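Local coordinates for protein ribonucleoside-diphosphate reductase, alpha chain (Actinobacillus ureae ATCC 25976, PDB 6DQX) that is the catalytic subunit of a class Id ribonucleotide reductase, an enzyme family that reduces ribonucleoside diphosphates to their deoxy forms for DNA synthesis, at residues 62-65 against 69-72; 93-98 against 316-321. All blocks are in the same frame, centred on the assembly; numbering follows the deposited sequence.

Contact 1. Residues 62-65 against 69-72; sequences HAEH and IEGY. With MG (magnesium ion), chain E.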
loop_
_atom_site.group_PDB
_atom_site.type_symbol
_atom_site.label_atom_id
_atom_site.label_comp_id
_atom_site.label_asym_id
_atom_site.label_seq_id
_atom_site.Cartn_x
_atom_site.Cartn_y
_atom_site.Cartn_z
ATOM N N HIS A 62 26.482 26.162 -7.805
ATOM C CA HIS A 62 25.043 26.079 -8.012
ATOM C C HIS A 62 24.319 26.876 -6.931
ATOM O O HIS A 62 23.391 27.634 -7.222
ATOM C CB HIS A 62 24.546 24.641 -8.001
ATOM C CG HIS A 62 23.120 24.516 -8.421
ATOM N ND1 HIS A 62 22.725 24.609 -9.741
ATOM C CD2 HIS A 62 21.994 24.327 -7.698
ATOM C CE1 HIS A 62 21.413 24.465 -9.807
ATOM N NE2 HIS A 62 20.944 24.312 -8.581
ATOM N N ALA A 63 24.793 26.739 -5.697
ATOM C CA ALA A 63 24.247 27.524 -4.575
ATOM C C ALA A 63 24.412 29.037 -4.797
ATOM O O ALA A 63 23.464 29.790 -4.632
ATOM C CB ALA A 63 24.886 27.090 -3.273
ATOM N N GLU A 64 25.609 29.471 -5.198
ATOM C CA GLU A 64 25.816 30.882 -5.528
ATOM C C GLU A 64 24.833 31.358 -6.589
ATOM O O GLU A 64 24.235 32.427 -6.461
ATOM C CB GLU A 64 27.254 31.142 -6.025
ATOM C CG GLU A 64 27.435 32.570 -6.556
ATOM C CD GLU A 64 28.883 32.968 -6.796
ATOM O OE1 GLU A 64 29.749 32.776 -5.904
ATOM O OE2 GLU A 64 29.138 33.535 -7.879
ATOM N N HIS A 65 24.677 30.577 -7.639
ATOM C CA HIS A 65 23.784 30.954 -8.721
ATOM C C HIS A 65 22.343 31.141 -8.221
ATOM O O HIS A 65 21.721 32.144 -8.525
ATOM C CB HIS A 65 23.839 29.956 -9.870
ATOM C CG HIS A 65 23.056 30.409 -11.054
ATOM N ND1 HIS A 65 23.458 31.462 -11.852
ATOM C CD2 HIS A 65 21.858 30.003 -11.536
ATOM C CE1 HIS A 65 22.552 31.662 -12.793
ATOM N NE2 HIS A 65 21.574 30.789 -12.625
ATOM N N ILE A 69 24.244 35.748 -5.015
ATOM C CA ILE A 69 25.173 36.480 -4.152
ATOM C C ILE A 69 26.605 36.312 -4.649
ATOM O O ILE A 69 27.174 35.214 -4.560
ATOM C CB ILE A 69 25.084 36.024 -2.667
ATOM C CG1 ILE A 69 23.673 36.252 -2.126
ATOM C CG2 ILE A 69 26.109 36.757 -1.808
ATOM C CD1 ILE A 69 23.432 35.692 -0.733
ATOM N N GLU A 70 27.202 37.406 -5.123
ATOM C CA GLU A 70 28.582 37.361 -5.618
ATOM C C GLU A 70 29.566 36.947 -4.513
ATOM O O GLU A 70 29.456 37.376 -3.371
ATOM C CB GLU A 70 28.995 38.706 -6.240
ATOM C CG GLU A 70 28.227 39.057 -7.524
ATOM C CD GLU A 70 28.735 38.347 -8.781
ATOM O OE1 GLU A 70 28.277 38.704 -9.896
ATOM O OE2 GLU A 70 29.600 37.452 -8.677
ATOM N N GLY A 71 30.503 36.075 -4.867
ATOM C CA GLY A 71 31.523 35.601 -3.945
ATOM C C GLY A 71 31.094 34.461 -3.029
ATOM O O GLY A 71 31.936 33.884 -2.335
ATOM N N TYR A 72 29.819 34.084 -3.080
ATOM C CA TYR A 72 29.307 33.054 -2.186
ATOM C C TYR A 72 30.011 31.700 -2.381
ATOM O O TYR A 72 30.424 31.070 -1.401
ATOM C CB TYR A 72 27.785 32.928 -2.307
ATOM C CG TYR A 72 27.256 31.884 -1.362
ATOM C CD1 TYR A 72 26.937 32.202 -0.043
ATOM C CD2 TYR A 72 27.125 30.555 -1.773
ATOM C CE1 TYR A 72 26.468 31.213 0.826
ATOM C CE2 TYR A 72 26.675 29.579 -0.907
ATOM C CZ TYR A 72 26.344 29.925 0.393
ATOM O OH TYR A 72 25.911 28.954 1.259
HETATM MG MG MG E . 25.817 31.981 -12.570
HETATM O O HOH W 1 31.163 35.310 -7.721
HETATM O O HOH W 2 26.502 32.168 -10.707
#
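Glu64, close to the C-terminal end of helix 52-67, reaches out to the turn at 69-72 and is the side chain to follow here. Its CB lies 4.2 Å from Tyr72 CB. With CG anti to the backbone N (chi1 172°) and the chain extended beyond it, the next atom abuts the turn's first carbonyl oxygen, CG 3.3 Å from Ile69 O. At the tip the two oxygens part company. OE1 comes 3.1 Å from Tyr72 N, but the angle is poor for a hydrogen bond; its partner is instead the next amide along, Ala73 N, in the first turn of helix 72-82. OE2 accepts from a water at 2.7 Å, which also donates to Glu70 OE2 and accepts from Gly71 N. That water bridges two carboxylates whose OE2 atoms are 4.0 Å apart, probably easing the repulsion between them. The Tyr72 ring meets the helix obliquely, its CE2 3.9 Å from Ala63 CB, and its hydroxyl is hydrogen-bonded to Val311 O. His65 points away from the turn and binds a magnesium ion through ND1. The whole is a tight connection between two consecutive helices: a type II beta turn, closed by Tyr72 N to Ile69 O, with Gly71 as N-cap of the following helix and a glutamate from the preceding helix holding that helix's first turn.

Contact 2. Residues 93-98 against 316-321; sequences SNFGLD and LDVVMS. With EDO (1,2-ethanediol), chain F.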
loop_
_atom_site.group_PDB
_atom_site.type_symbol
_atom_site.label_atom_id
_atom_site.label_comp_id
_atom_site.label_asym_id
_atom_site.label_seq_id
_atom_site.Cartn_x
_atom_site.Cartn_y
_atom_site.Cartn_z
ATOM N N SER A 93 24.128 13.527 -3.035
ATOM C CA SER A 93 23.578 12.699 -4.137
ATOM C C SER A 93 22.853 13.494 -5.217
ATOM O O SER A 93 23.030 13.206 -6.425
ATOM C CB SER A 93 22.675 11.597 -3.593
ATOM O OG SER A 93 23.425 10.690 -2.809
ATOM N N ASN A 94 22.038 14.470 -4.801
ATOM C CA ASN A 94 21.001 15.044 -5.645
ATOM C C ASN A 94 21.012 16.545 -5.829
ATOM O O ASN A 94 20.352 17.029 -6.738
ATOM C CB ASN A 94 19.607 14.636 -5.093
ATOM C CG ASN A 94 19.478 13.127 -4.845
ATOM O OD1 ASN A 94 18.872 12.707 -3.858
ATOM N ND2 ASN A 94 20.067 12.305 -5.741
ATOM N N PHE A 95 21.677 17.316 -4.959
ATOM C CA PHE A 95 21.584 18.780 -5.067
ATOM C C PHE A 95 22.099 19.313 -6.405
ATOM O O PHE A 95 23.203 18.969 -6.829
ATOM C CB PHE A 95 22.326 19.478 -3.906
ATOM C CG PHE A 95 22.242 20.982 -3.953
ATOM C CD1 PHE A 95 21.037 21.626 -3.762
ATOM C CD2 PHE A 95 23.368 21.759 -4.209
ATOM C CE1 PHE A 95 20.945 23.017 -3.819
ATOM C CE2 PHE A 95 23.284 23.151 -4.279
ATOM C CZ PHE A 95 22.089 23.778 -4.055
ATOM N N GLY A 96 21.311 20.174 -7.053
ATOM C CA GLY A 96 21.661 20.707 -8.357
ATOM C C GLY A 96 21.512 19.733 -9.529
ATOM O O GLY A 96 21.789 20.107 -10.657
ATOM N N LEU A 97 21.084 18.500 -9.275
ATOM C CA LEU A 97 20.894 17.485 -10.318
ATOM C C LEU A 97 19.404 17.174 -10.526
ATOM O O LEU A 97 18.552 17.522 -9.708
ATOM C CB LEU A 97 21.631 16.196 -9.946
ATOM C CG LEU A 97 23.109 16.282 -9.558
ATOM C CD1 LEU A 97 23.654 14.911 -9.210
ATOM C CD2 LEU A 97 23.930 16.925 -10.661
ATOM N N ASP A 98 19.085 16.498 -11.631
ATOM C CA ASP A 98 17.688 16.112 -11.901
ATOM C C ASP A 98 17.143 15.058 -10.942
ATOM O O ASP A 98 15.996 15.149 -10.504
ATOM C CB ASP A 98 17.551 15.606 -13.343
ATOM C CG ASP A 98 17.770 16.699 -14.362
ATOM O OD1 ASP A 98 17.635 17.892 -14.010
ATOM O OD2 ASP A 98 18.067 16.370 -15.532
ATOM N N LEU A 316 21.463 25.846 3.249
ATOM C CA LEU A 316 20.285 25.033 3.541
ATOM C C LEU A 316 18.992 25.687 3.054
ATOM O O LEU A 316 18.082 25.005 2.572
ATOM C CB LEU A 316 20.226 24.702 5.023
ATOM C CG LEU A 316 21.319 23.714 5.474
ATOM C CD1 LEU A 316 21.153 23.407 6.936
ATOM C CD2 LEU A 316 21.298 22.413 4.665
ATOM N N ASP A 317 18.928 27.015 3.098
ATOM C CA ASP A 317 17.760 27.680 2.537
ATOM C C ASP A 317 17.647 27.483 1.027
ATOM O O ASP A 317 16.557 27.264 0.535
ATOM C CB ASP A 317 17.726 29.152 2.888
ATOM C CG ASP A 317 16.370 29.764 2.658
ATOM O OD1 ASP A 317 15.383 29.246 3.224
ATOM O OD2 ASP A 317 16.270 30.771 1.918
ATOM N N VAL A 318 18.754 27.539 0.289
ATOM C CA VAL A 318 18.662 27.257 -1.166
ATOM C C VAL A 318 18.382 25.799 -1.473
ATOM O O VAL A 318 17.743 25.496 -2.476
ATOM C CB VAL A 318 19.892 27.726 -1.973
ATOM C CG1 VAL A 318 20.061 29.187 -1.801
ATOM C CG2 VAL A 318 21.180 27.038 -1.615
ATOM N N VAL A 319 18.845 24.890 -0.609
ATOM C CA VAL A 319 18.458 23.500 -0.695
ATOM C C VAL A 319 16.940 23.329 -0.578
ATOM O O VAL A 319 16.320 22.634 -1.396
ATOM C CB VAL A 319 19.224 22.640 0.343
ATOM C CG1 VAL A 319 18.647 21.231 0.418
ATOM C CG2 VAL A 319 20.726 22.602 0.006
ATOM N N MET A 320 16.313 24.001 0.389
ATOM C CA MET A 320 14.859 23.971 0.491
ATOM C C MET A 320 14.178 24.582 -0.743
ATOM O O MET A 320 13.163 24.060 -1.204
ATOM C CB MET A 320 14.383 24.701 1.765
ATOM C CG MET A 320 12.940 24.409 2.179
ATOM S SD MET A 320 12.480 22.677 2.462
ATOM C CE MET A 320 14.036 21.966 3.036
ATOM N N SER A 321 14.730 25.662 -1.281
ATOM C CA SER A 321 14.210 26.204 -2.549
ATOM C C SER A 321 14.234 25.146 -3.671
ATOM O O SER A 321 13.258 25.021 -4.420
ATOM C CB SER A 321 14.958 27.473 -2.958
ATOM O OG SER A 321 14.749 28.488 -2.003
HETATM C C1 EDO F . 17.033 31.477 -2.793
HETATM O O1 EDO F . 16.789 30.138 -3.249
HETATM C C2 EDO F . 17.117 31.554 -1.278
HETATM O O2 EDO F . 16.050 30.836 -0.668
#
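Phe95 drives its ring against the side of helix 308-327, where Val318 and Val319 receive it. The motif on its own side is a type II beta turn from Asn94 to Leu97, closed by Leu97 N to Asn94 O and beginning at the last residue of helix 89-94, with Gly96 taking the positive phi of the third position. Phe95, the first residue to leave the helix, is thereby aimed inward.

The tight part is all hydrocarbon. The ring hangs with CG anti to the backbone N (chi1 -179°), which carries its far end to the helix. One ring side, CD1 and CE1, meets a single methyl, Val319 CG2, with CE1 3.9 Å from it. The tip CZ reaches Val318 CG2 at 4.2 Å, so two successive helix residues each offer one methyl, both oblique to the ring. Phe315 and His62 add edge-to-face ring contacts, and Ile59 of helix 52-67 also touches the phenyl group, so Phe95 is buried between helices 52-67 and 308-327.

The contact is slight beyond this ring, 115 Å² in all with no direct hydrogen bond between the segments. Toward the exposed Asp98 the turn draws off from 316-321, and polar groups take over: Gly96 N bonds to Glu322 and Leu97 O to Lys326, both farther along helix 308-327. Elsewhere on the helix, Asp317 and Ser321 form a polar patch. Asp317 forms salt bridges with Arg344 and Arg407, and an ethanediol, probably from the crystallisation liquor, sits beside it. Its O1 shares a hydrogen bond of 2.9 Å with Ser321 OG, while its O2 donates to Asp317 OD2 at 2.6 Å.

In the fold
From the N terminus, helix 52-67 comes first, and contact 1 closes a very short loop, linking its end to the turn that starts helix 72-82. The chain then runs through strand 85-87 and helix 89-94 to the first half of contact 2, whose second half comes only after 217 intervening residues, on helix 308-327. The two contacts are thus in series, neither nested nor crossing, yet their centres lie about 13 Å apart in space. They meet directly: His62 CD2 lies 3.7 Å from Phe95 CZ, and Ala63 CB packs on Val318 CG2. Together they tie the N-terminal helices to helix 308-327.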